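Local coordinates for probable mannosyltransferase KTR4 (Saccharomyces cerevisiae, PDB 5A07), which is probably a mannosyltransferase of the GT-A fold and, in this model, holds guanosine-5'-diphosphate and a manganese ion, at residues 47-52 against 291-296; 54-59 against 304-309; 277-282 against 338-343. One frame throughout, in Å; residues are numbered along the deposited sequence.

Contact 1 of 3, residues 47-52 against 291-296; sequences DSIMDR and GAFAWL
The Phe293 ring is sandwiched: Ile49 lies over one face and the chain's own Gly291 over the other, while the guanidinium of Arg52 comes up to the ring edge. This is helix packing in a GT-A-type fold, where the first helix of the model, 43-53, rests on the first turn of helix 293-297. Ile49 does the touching with CG2, which stands 4.0 Å from the Phe293 ring centroid and 23° off the normal, a CH-pi contact displaced toward the rim; its closest approach is CG2 to CZ of Phe293 at 3.7 Å. On the opposite face the carbonyl carbon of Gly291 sits over the middle of the ring, so the loop leading into the helix, with Ala292 at its N-cap, folds back beneath its own aromatic side chain. Arg52 is the exposed member. Its chain bends twice, at chi2 and chi3, which turns the guanidinium back along its own helix and nearly perpendicular to the phenyl plane. NH2 then meets CD2 of Phe293 at 3.5 Å close to the ring plane, and the other terminal nitrogen, NH1, donates to OG of Ser48 one helical turn earlier over 3.1 Å, with an N-H...O angle of 138°.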
loop_
_atom_site.group_PDB
_atom_site.type_symbol
_atom_site.label_atom_id
_atom_site.label_comp_id
_atom_site.label_asym_id
_atom_site.label_seq_id
_atom_site.Cartn_x
_atom_site.Cartn_y
_atom_site.Cartn_z
ATOM N N ASP B 47 -6.363 -27.063 -7.018
ATOM C CA ASP B 47 -7.416 -26.912 -8.029
ATOM C C ASP B 47 -8.475 -25.953 -7.536
ATOM O O ASP B 47 -8.993 -25.167 -8.273
ATOM C CB ASP B 47 -8.086 -28.271 -8.402
ATOM C CG ASP B 47 -9.212 -28.118 -9.476
ATOM O OD1 ASP B 47 -8.875 -27.886 -10.664
ATOM O OD2 ASP B 47 -10.439 -28.220 -9.147
ATOM N N SER B 48 -8.866 -26.075 -6.291
ATOM C CA SER B 48 -9.891 -25.173 -5.797
ATOM C C SER B 48 -9.410 -23.662 -5.866
ATOM O O SER B 48 -10.161 -22.781 -6.261
ATOM C CB SER B 48 -10.210 -25.572 -4.366
ATOM O OG SER B 48 -10.691 -24.458 -3.651
ATOM N N ILE B 49 -8.143 -23.409 -5.530
ATOM C CA ILE B 49 -7.613 -22.039 -5.617
ATOM C C ILE B 49 -7.603 -21.561 -7.046
ATOM O O ILE B 49 -8.096 -20.448 -7.363
ATOM C CB ILE B 49 -6.226 -21.953 -5.005
ATOM C CG1 ILE B 49 -6.370 -22.159 -3.475
ATOM C CG2 ILE B 49 -5.613 -20.595 -5.354
ATOM C CD1 ILE B 49 -5.059 -22.309 -2.750
ATOM N N MET B 50 -7.121 -22.431 -7.954
ATOM C CA MET B 50 -7.133 -22.101 -9.383
ATOM C C MET B 50 -8.511 -21.869 -9.970
ATOM O O MET B 50 -8.669 -20.986 -10.800
ATOM C CB MET B 50 -6.362 -23.118 -10.234
ATOM C CG MET B 50 -4.911 -23.232 -9.815
ATOM S SD MET B 50 -3.947 -21.685 -9.950
ATOM C CE MET B 50 -3.969 -21.516 -11.700
ATOM N N ASP B 51 -9.511 -22.601 -9.509
ATOM C CA ASP B 51 -10.861 -22.367 -9.978
ATOM C C ASP B 51 -11.288 -20.972 -9.535
ATOM O O ASP B 51 -11.840 -20.219 -10.325
ATOM C CB ASP B 51 -11.865 -23.387 -9.363
ATOM C CG ASP B 51 -11.727 -24.809 -9.959
ATOM O OD1 ASP B 51 -11.212 -24.951 -11.078
ATOM O OD2 ASP B 51 -12.158 -25.770 -9.296
ATOM N N ARG B 52 -11.057 -20.641 -8.277
ATOM C CA ARG B 52 -11.483 -19.299 -7.806
ATOM C C ARG B 52 -10.758 -18.201 -8.569
ATOM O O ARG B 52 -11.359 -17.198 -8.893
ATOM C CB ARG B 52 -11.197 -19.135 -6.325
ATOM C CG ARG B 52 -12.322 -19.727 -5.528
ATOM C CD ARG B 52 -11.814 -20.621 -4.446
ATOM N NE ARG B 52 -11.298 -19.901 -3.304
ATOM C CZ ARG B 52 -10.459 -20.433 -2.408
ATOM N NH1 ARG B 52 -9.997 -21.703 -2.501
ATOM N NH2 ARG B 52 -10.077 -19.687 -1.407
ATOM N N GLY B 291 -4.755 -16.995 0.949
ATOM C CA GLY B 291 -4.621 -15.753 0.205
ATOM C C GLY B 291 -5.932 -14.999 0.055
ATOM O O GLY B 291 -7.059 -15.555 0.175
ATOM N N ALA B 292 -5.803 -13.711 -0.252
ATOM C CA ALA B 292 -6.973 -12.855 -0.345
ATOM C C ALA B 292 -7.649 -12.974 -1.691
ATOM O O ALA B 292 -7.769 -12.021 -2.424
ATOM C CB ALA B 292 -6.587 -11.421 -0.047
ATOM N N PHE B 293 -8.118 -14.178 -2.039
ATOM C CA PHE B 293 -8.570 -14.427 -3.394
ATOM C C PHE B 293 -9.880 -13.780 -3.754
ATOM O O PHE B 293 -10.029 -13.300 -4.850
ATOM C CB PHE B 293 -8.654 -15.945 -3.652
ATOM C CG PHE B 293 -7.375 -16.656 -3.355
ATOM C CD1 PHE B 293 -6.206 -16.321 -4.005
ATOM C CD2 PHE B 293 -7.337 -17.673 -2.423
ATOM C CE1 PHE B 293 -5.005 -16.977 -3.719
ATOM C CE2 PHE B 293 -6.147 -18.337 -2.158
ATOM C CZ PHE B 293 -4.973 -17.962 -2.788
ATOM N N ALA B 294 -10.836 -13.724 -2.821
ATOM C CA ALA B 294 -12.062 -13.078 -3.100
ATOM C C ALA B 294 -11.883 -11.558 -3.418
ATOM O O ALA B 294 -12.513 -10.991 -4.333
ATOM C CB ALA B 294 -13.006 -13.312 -1.929
ATOM N N TRP B 295 -11.026 -10.924 -2.667
ATOM C CA TRP B 295 -10.708 -9.499 -2.867
ATOM C C TRP B 295 -10.165 -9.221 -4.250
ATOM O O TRP B 295 -10.546 -8.220 -4.867
ATOM C CB TRP B 295 -9.694 -9.084 -1.815
ATOM C CG TRP B 295 -9.232 -7.681 -1.758
ATOM C CD1 TRP B 295 -9.977 -6.582 -1.507
ATOM C CD2 TRP B 295 -7.887 -7.214 -1.897
ATOM N NE1 TRP B 295 -9.192 -5.459 -1.493
ATOM C CE2 TRP B 295 -7.900 -5.825 -1.690
ATOM C CE3 TRP B 295 -6.698 -7.814 -2.179
ATOM C CZ2 TRP B 295 -6.759 -5.047 -1.781
ATOM C CZ3 TRP B 295 -5.549 -7.046 -2.223
ATOM C CH2 TRP B 295 -5.597 -5.672 -2.029
ATOM N N LEU B 296 -9.329 -10.097 -4.792
ATOM C CA LEU B 296 -8.863 -9.984 -6.184
ATOM C C LEU B 296 -9.961 -10.233 -7.265
ATOM O O LEU B 296 -9.868 -9.748 -8.376
ATOM C CB LEU B 296 -7.762 -10.971 -6.433
ATOM C CG LEU B 296 -6.564 -10.908 -5.497
ATOM C CD1 LEU B 296 -5.570 -11.988 -5.803
ATOM C CD2 LEU B 296 -5.910 -9.515 -5.649
#

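Contact 2 of 3, residues 54-59 against 304-309; sequences HEPLYE and KNYDYT. With ACT (acetate ion), chain H.
Tyr306 reaches out from helix 303-308 and sets its phenol against Pro56, its OH lying 3.1 Å from the Pro56 N. That nitrogen carries no hydrogen, so the approach is packing. The pyrrolidine touches through two carbons: CB is 3.8 Å from Tyr306 CZ and CD is 3.6 Å from Tyr306 OH, with the proline and the tyrosine side chain crossing at about a right angle. CG of Tyr306 is anti to the backbone N (chi1 -178°), which throws the ring away from its helix and across to the loop. An acetate ion, probably from the crystallisation liquor, lies near the ring plane at the phenol end; its O is modelled 2.4 Å from Tyr306 OH as a hydrogen bond, a length too short to be taken at face value. In the fold, this surface contact joins the irregular segment between helices 43-53 and 65-80 to a short helix of the GT-A-type domain. Lys297 NZ is hydrogen-bonded both to the phenol oxygen and to the acetate, giving the small polar cluster a third member. Further out, Leu57 pairs with Lys297 through the backbone, Pro56 also packs on Asn299, and Tyr58 O accepts a hydrogen bond from Asn299 ND2.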
loop_
_atom_site.group_PDB
_atom_site.type_symbol
_atom_site.label_atom_id
_atom_site.label_comp_id
_atom_site.label_asym_id
_atom_site.label_seq_id
_atom_site.Cartn_x
_atom_site.Cartn_y
_atom_site.Cartn_z
ATOM N N HIS B 54 -9.982 -18.078 -11.555
ATOM C CA HIS B 54 -10.439 -18.098 -12.931
ATOM C C HIS B 54 -11.921 -17.898 -13.151
ATOM O O HIS B 54 -12.382 -18.014 -14.269
ATOM C CB HIS B 54 -9.937 -19.385 -13.636
ATOM C CG HIS B 54 -8.449 -19.402 -13.776
ATOM N ND1 HIS B 54 -7.795 -18.596 -14.678
ATOM C CD2 HIS B 54 -7.484 -20.020 -13.070
ATOM C CE1 HIS B 54 -6.489 -18.762 -14.565
ATOM N NE2 HIS B 54 -6.274 -19.625 -13.592
ATOM N N GLU B 55 -12.642 -17.516 -12.110
ATOM C CA GLU B 55 -13.995 -17.149 -12.268
ATOM C C GLU B 55 -14.338 -15.881 -11.442
ATOM O O GLU B 55 -13.759 -15.691 -10.388
ATOM C CB GLU B 55 -14.885 -18.334 -11.842
ATOM C CG GLU B 55 -14.923 -18.577 -10.328
ATOM C CD GLU B 55 -15.400 -19.990 -9.901
ATOM O OE1 GLU B 55 -15.878 -20.723 -10.778
ATOM O OE2 GLU B 55 -15.251 -20.378 -8.689
ATOM N N PRO B 56 -15.381 -15.136 -11.849
ATOM C CA PRO B 56 -15.790 -13.950 -11.102
ATOM C C PRO B 56 -16.347 -14.352 -9.775
ATOM O O PRO B 56 -16.878 -15.473 -9.606
ATOM C CB PRO B 56 -16.835 -13.312 -11.948
ATOM C CG PRO B 56 -17.232 -14.325 -12.993
ATOM C CD PRO B 56 -16.066 -15.229 -13.158
ATOM N N LEU B 57 -16.176 -13.497 -8.788
ATOM C CA LEU B 57 -16.693 -13.836 -7.491
ATOM C C LEU B 57 -18.235 -13.925 -7.507
ATOM O O LEU B 57 -18.832 -14.671 -6.674
ATOM C CB LEU B 57 -16.250 -12.784 -6.497
ATOM C CG LEU B 57 -16.561 -13.024 -5.000
ATOM C CD1 LEU B 57 -15.963 -14.353 -4.494
ATOM C CD2 LEU B 57 -15.990 -11.849 -4.204
ATOM N N TYR B 58 -18.878 -13.099 -8.319
ATOM C CA TYR B 58 -20.334 -13.058 -8.467
ATOM C C TYR B 58 -20.700 -13.339 -9.924
ATOM O O TYR B 58 -20.133 -12.761 -10.861
ATOM C CB TYR B 58 -20.885 -11.711 -8.101
ATOM C CG TYR B 58 -20.685 -11.423 -6.645
ATOM C CD1 TYR B 58 -21.552 -11.940 -5.680
ATOM C CD2 TYR B 58 -19.593 -10.713 -6.208
ATOM C CE1 TYR B 58 -21.309 -11.754 -4.319
ATOM C CE2 TYR B 58 -19.368 -10.471 -4.873
ATOM C CZ TYR B 58 -20.205 -10.971 -3.919
ATOM O OH TYR B 58 -19.895 -10.786 -2.596
ATOM N N GLU B 59 -21.645 -14.238 -10.144
ATOM C CA GLU B 59 -22.099 -14.540 -11.520
ATOM C C GLU B 59 -22.755 -13.383 -12.146
ATOM O O GLU B 59 -23.487 -12.617 -11.493
ATOM C CB GLU B 59 -23.085 -15.713 -11.566
ATOM C CG GLU B 59 -22.375 -17.051 -11.408
ATOM C CD GLU B 59 -23.336 -18.210 -11.095
ATOM O OE1 GLU B 59 -24.552 -17.978 -10.759
ATOM O OE2 GLU B 59 -22.838 -19.357 -11.166
ATOM N N LYS B 304 -16.852 -3.345 -14.831
ATOM C CA LYS B 304 -16.074 -2.966 -16.039
ATOM C C LYS B 304 -14.615 -3.030 -15.795
ATOM O O LYS B 304 -13.841 -3.316 -16.722
ATOM C CB LYS B 304 -16.393 -1.554 -16.475
ATOM C CG LYS B 304 -17.828 -1.317 -16.860
ATOM C CD LYS B 304 -18.073 0.191 -16.823
ATOM C CE LYS B 304 -18.141 0.798 -18.200
ATOM N NZ LYS B 304 -19.574 1.162 -18.401
ATOM N N ASN B 305 -14.190 -2.798 -14.529
ATOM C CA ASN B 305 -12.734 -3.028 -14.191
ATOM C C ASN B 305 -12.305 -4.458 -14.365
ATOM O O ASN B 305 -11.235 -4.766 -14.893
ATOM C CB ASN B 305 -12.380 -2.598 -12.731
ATOM C CG ASN B 305 -12.401 -1.103 -12.524
ATOM O OD1 ASN B 305 -11.606 -0.500 -11.729
ATOM N ND2 ASN B 305 -13.323 -0.491 -13.133
ATOM N N TYR B 306 -13.139 -5.343 -13.844
ATOM C CA TYR B 306 -12.884 -6.744 -13.872
ATOM C C TYR B 306 -12.873 -7.289 -15.328
ATOM O O TYR B 306 -12.038 -8.098 -15.694
ATOM C CB TYR B 306 -14.026 -7.437 -13.102
ATOM C CG TYR B 306 -13.827 -8.937 -13.023
ATOM C CD1 TYR B 306 -14.240 -9.791 -14.034
ATOM C CD2 TYR B 306 -13.243 -9.496 -11.945
ATOM C CE1 TYR B 306 -14.058 -11.138 -13.954
ATOM C CE2 TYR B 306 -13.084 -10.844 -11.837
ATOM C CZ TYR B 306 -13.518 -11.677 -12.834
ATOM O OH TYR B 306 -13.255 -13.032 -12.739
ATOM N N ASP B 307 -13.797 -6.792 -16.141
ATOM C CA ASP B 307 -13.829 -7.212 -17.562
ATOM C C ASP B 307 -12.655 -6.686 -18.322
ATOM O O ASP B 307 -12.077 -7.407 -19.093
ATOM C CB ASP B 307 -15.061 -6.665 -18.263
ATOM C CG ASP B 307 -16.286 -7.353 -17.842
ATOM O OD1 ASP B 307 -16.226 -8.491 -17.262
ATOM O OD2 ASP B 307 -17.318 -6.719 -18.068
ATOM N N TYR B 308 -12.267 -5.436 -18.057
ATOM C CA TYR B 308 -11.138 -4.897 -18.793
ATOM C C TYR B 308 -9.842 -5.649 -18.543
ATOM O O TYR B 308 -9.058 -5.861 -19.437
ATOM C CB TYR B 308 -11.003 -3.397 -18.499
ATOM C CG TYR B 308 -9.928 -2.736 -19.298
ATOM C CD1 TYR B 308 -8.602 -2.791 -18.890
ATOM C CD2 TYR B 308 -10.222 -2.085 -20.502
ATOM C CE1 TYR B 308 -7.594 -2.212 -19.617
ATOM C CE2 TYR B 308 -9.193 -1.507 -21.250
ATOM C CZ TYR B 308 -7.894 -1.569 -20.791
ATOM O OH TYR B 308 -6.868 -1.011 -21.499
ATOM N N THR B 309 -9.609 -6.130 -17.324
ATOM C CA THR B 309 -8.337 -6.783 -16.976
ATOM C C THR B 309 -8.429 -8.247 -17.169
ATOM O O THR B 309 -7.481 -9.027 -16.895
ATOM C CB THR B 309 -8.007 -6.561 -15.467
ATOM O OG1 THR B 309 -9.140 -7.013 -14.707
ATOM C CG2 THR B 309 -7.774 -5.061 -15.155
HETATM C C ACT H . -12.121 -14.688 -15.187
HETATM O O ACT H . -13.224 -14.141 -14.913
HETATM O OXT ACT H . -11.175 -14.861 -14.374
HETATM C CH3 ACT H . -11.898 -15.179 -16.613
#

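Contact 3 of 3, residues 277-282 against 338-343; sequences MDFVEE and MQYLEE
Phe279 and Tyr340 make the tight half of this contact, an offset edge-to-face aromatic pair between two helices of the GT-A-type fold. Segments 277-282 and 338-343 run at 134° to each other, nearer antiparallel than parallel, and their axes come no closer than 10.8 Å, so large side chains have to span the gap. The Phe279 ring turns its edge to the face of Tyr340, with centroids 5.3 Å apart and planes at 60°; its CD1 reaches CG of Tyr340 at 3.6 Å. At the root of the same side chain, CB of Phe279 sits almost squarely over the centre of the tyrosine ring, 3.8 Å from the centroid and 11° off the normal, a second grip of CH-pi type. Both aromatics have CG anti to the backbone N, and the two side chains slide past each other in opposite directions. Phe279 is buried, backed by Phe365 of helix 354-365 and met by the rings of His283 and Tyr337. Toward the phenol end the contacts become fewer and the neighbours acidic. Glu282, on the exposed side, crosses Tyr340 at about a right angle with its carboxylate tilted to the ring, and its OE2 stays 3.7 Å from the Tyr340 OH without bonding to it. Asp278 meets that same hydroxyl with an aliphatic carbon, Asp278 CB to Tyr340 OH being 3.3 Å.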
loop_
_atom_site.group_PDB
_atom_site.type_symbol
_atom_site.label_atom_id
_atom_site.label_comp_id
_atom_site.label_asym_id
_atom_site.label_seq_id
_atom_site.Cartn_x
_atom_site.Cartn_y
_atom_site.Cartn_z
ATOM N N MET B 277 -1.321 -14.244 -13.686
ATOM C CA MET B 277 -1.875 -15.631 -13.732
ATOM C C MET B 277 -0.928 -16.624 -14.446
ATOM O O MET B 277 -0.765 -17.763 -13.968
ATOM C CB MET B 277 -3.249 -15.630 -14.392
ATOM C CG MET B 277 -4.308 -14.998 -13.503
ATOM S SD MET B 277 -4.525 -15.801 -11.931
ATOM C CE MET B 277 -3.456 -14.859 -10.819
ATOM N N ASP B 278 -0.265 -16.175 -15.515
ATOM C CA ASP B 278 0.758 -17.014 -16.177
ATOM C C ASP B 278 1.841 -17.316 -15.180
ATOM O O ASP B 278 2.240 -18.453 -15.037
ATOM C CB ASP B 278 1.386 -16.326 -17.403
ATOM C CG ASP B 278 0.433 -16.214 -18.589
ATOM O OD1 ASP B 278 -0.534 -16.984 -18.646
ATOM O OD2 ASP B 278 0.613 -15.314 -19.428
ATOM N N PHE B 279 2.303 -16.321 -14.407
ATOM C CA PHE B 279 3.343 -16.630 -13.435
ATOM C C PHE B 279 2.885 -17.640 -12.394
ATOM O O PHE B 279 3.630 -18.544 -12.013
ATOM C CB PHE B 279 3.803 -15.316 -12.726
ATOM C CG PHE B 279 4.741 -15.528 -11.595
ATOM C CD1 PHE B 279 6.104 -15.639 -11.823
ATOM C CD2 PHE B 279 4.299 -15.510 -10.312
ATOM C CE1 PHE B 279 6.986 -15.840 -10.756
ATOM C CE2 PHE B 279 5.161 -15.700 -9.244
ATOM C CZ PHE B 279 6.512 -15.820 -9.471
ATOM N N VAL B 280 1.664 -17.465 -11.910
ATOM C CA VAL B 280 1.123 -18.373 -10.881
ATOM C C VAL B 280 0.951 -19.819 -11.415
ATOM O O VAL B 280 1.229 -20.748 -10.693
ATOM C CB VAL B 280 -0.228 -17.830 -10.341
ATOM C CG1 VAL B 280 -1.018 -18.889 -9.645
ATOM C CG2 VAL B 280 0.017 -16.651 -9.399
ATOM N N GLU B 281 0.473 -19.975 -12.655
ATOM C CA GLU B 281 0.405 -21.325 -13.289
ATOM C C GLU B 281 1.784 -21.970 -13.286
ATOM O O GLU B 281 1.883 -23.118 -12.965
ATOM C CB GLU B 281 -0.237 -21.263 -14.704
ATOM C CG GLU B 281 -1.777 -21.238 -14.651
ATOM C CD GLU B 281 -2.484 -20.242 -15.608
ATOM O OE1 GLU B 281 -1.931 -19.915 -16.711
ATOM O OE2 GLU B 281 -3.609 -19.760 -15.242
ATOM N N GLU B 282 2.857 -21.231 -13.577
ATOM C CA GLU B 282 4.230 -21.782 -13.513
ATOM C C GLU B 282 4.770 -22.008 -12.113
ATOM O O GLU B 282 5.693 -22.756 -11.944
ATOM C CB GLU B 282 5.231 -20.884 -14.273
ATOM C CG GLU B 282 4.940 -20.749 -15.768
ATOM C CD GLU B 282 5.730 -19.588 -16.427
ATOM O OE1 GLU B 282 6.907 -19.375 -16.063
ATOM O OE2 GLU B 282 5.180 -18.862 -17.291
ATOM N N MET B 338 8.716 -10.311 -9.054
ATOM C CA MET B 338 9.253 -9.026 -9.573
ATOM C C MET B 338 10.093 -9.242 -10.879
ATOM O O MET B 338 9.946 -8.505 -11.867
ATOM C CB MET B 338 10.140 -8.322 -8.503
ATOM C CG MET B 338 9.406 -7.812 -7.264
ATOM S SD MET B 338 7.964 -6.801 -7.666
ATOM C CE MET B 338 6.676 -8.010 -7.457
ATOM N N GLN B 339 10.973 -10.214 -10.845
ATOM C CA GLN B 339 11.729 -10.604 -12.068
ATOM C C GLN B 339 10.855 -10.907 -13.289
ATOM O O GLN B 339 11.074 -10.365 -14.405
ATOM C CB GLN B 339 12.658 -11.778 -11.787
ATOM C CG GLN B 339 13.717 -11.954 -12.902
ATOM C CD GLN B 339 14.278 -10.609 -13.524
ATOM O OE1 GLN B 339 14.880 -9.772 -12.823
ATOM N NE2 GLN B 339 14.039 -10.399 -14.848
ATOM N N TYR B 340 9.780 -11.636 -13.054
ATOM C CA TYR B 340 8.824 -11.938 -14.103
ATOM C C TYR B 340 8.198 -10.683 -14.664
ATOM O O TYR B 340 8.121 -10.461 -15.912
ATOM C CB TYR B 340 7.733 -12.896 -13.552
ATOM C CG TYR B 340 6.860 -13.522 -14.623
ATOM C CD1 TYR B 340 7.198 -14.739 -15.221
ATOM C CD2 TYR B 340 5.696 -12.905 -15.019
ATOM C CE1 TYR B 340 6.379 -15.306 -16.174
ATOM C CE2 TYR B 340 4.887 -13.456 -16.007
ATOM C CZ TYR B 340 5.239 -14.662 -16.572
ATOM O OH TYR B 340 4.444 -15.213 -17.532
ATOM N N LEU B 341 7.770 -9.794 -13.765
ATOM C CA LEU B 341 7.186 -8.562 -14.285
ATOM C C LEU B 341 8.237 -7.698 -15.024
ATOM O O LEU B 341 7.886 -6.966 -15.947
ATOM C CB LEU B 341 6.543 -7.740 -13.130
ATOM C CG LEU B 341 5.409 -8.464 -12.364
ATOM C CD1 LEU B 341 4.877 -7.569 -11.228
ATOM C CD2 LEU B 341 4.281 -8.875 -13.281
ATOM N N GLU B 342 9.459 -7.693 -14.527
ATOM C CA GLU B 342 10.565 -6.926 -15.165
ATOM C C GLU B 342 10.703 -7.397 -16.629
ATOM O O GLU B 342 10.665 -6.576 -17.534
ATOM C CB GLU B 342 11.867 -7.134 -14.392
ATOM C CG GLU B 342 13.123 -6.485 -15.003
ATOM C CD GLU B 342 13.105 -4.949 -15.021
ATOM O OE1 GLU B 342 12.111 -4.293 -14.616
ATOM O OE2 GLU B 342 14.122 -4.344 -15.421
ATOM N N GLU B 343 10.688 -8.713 -16.831
ATOM C CA GLU B 343 10.777 -9.324 -18.176
ATOM C C GLU B 343 9.647 -8.969 -19.079
ATOM O O GLU B 343 9.865 -8.699 -20.217
ATOM C CB GLU B 343 10.903 -10.831 -18.096
ATOM C CG GLU B 343 12.314 -11.281 -17.754
ATOM C CD GLU B 343 12.425 -12.657 -17.066
ATOM O OE1 GLU B 343 11.460 -13.473 -17.114
ATOM O OE2 GLU B 343 13.506 -12.923 -16.462
#

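Overall arrangement
From the N terminus, helix 43-53 comes first and the loop 54-59 follows directly; both wait for partners more than two hundred residues on. Helix 272-282 supplies the first half of contact 3, after which 291-296 closes contact 1 and 304-309 closes contact 2, before 338-343 completes contact 3 across a much shorter loop. No contact nests within another: every pair crosses along the chain. In space, contact 1 touches both others: Met50 packs on Val280 and Glu281 of contact 3, and Ala294 meets Leu57 of contact 2. Together they tie the N-terminal helix and its following loop to the helices of the 272-344 region.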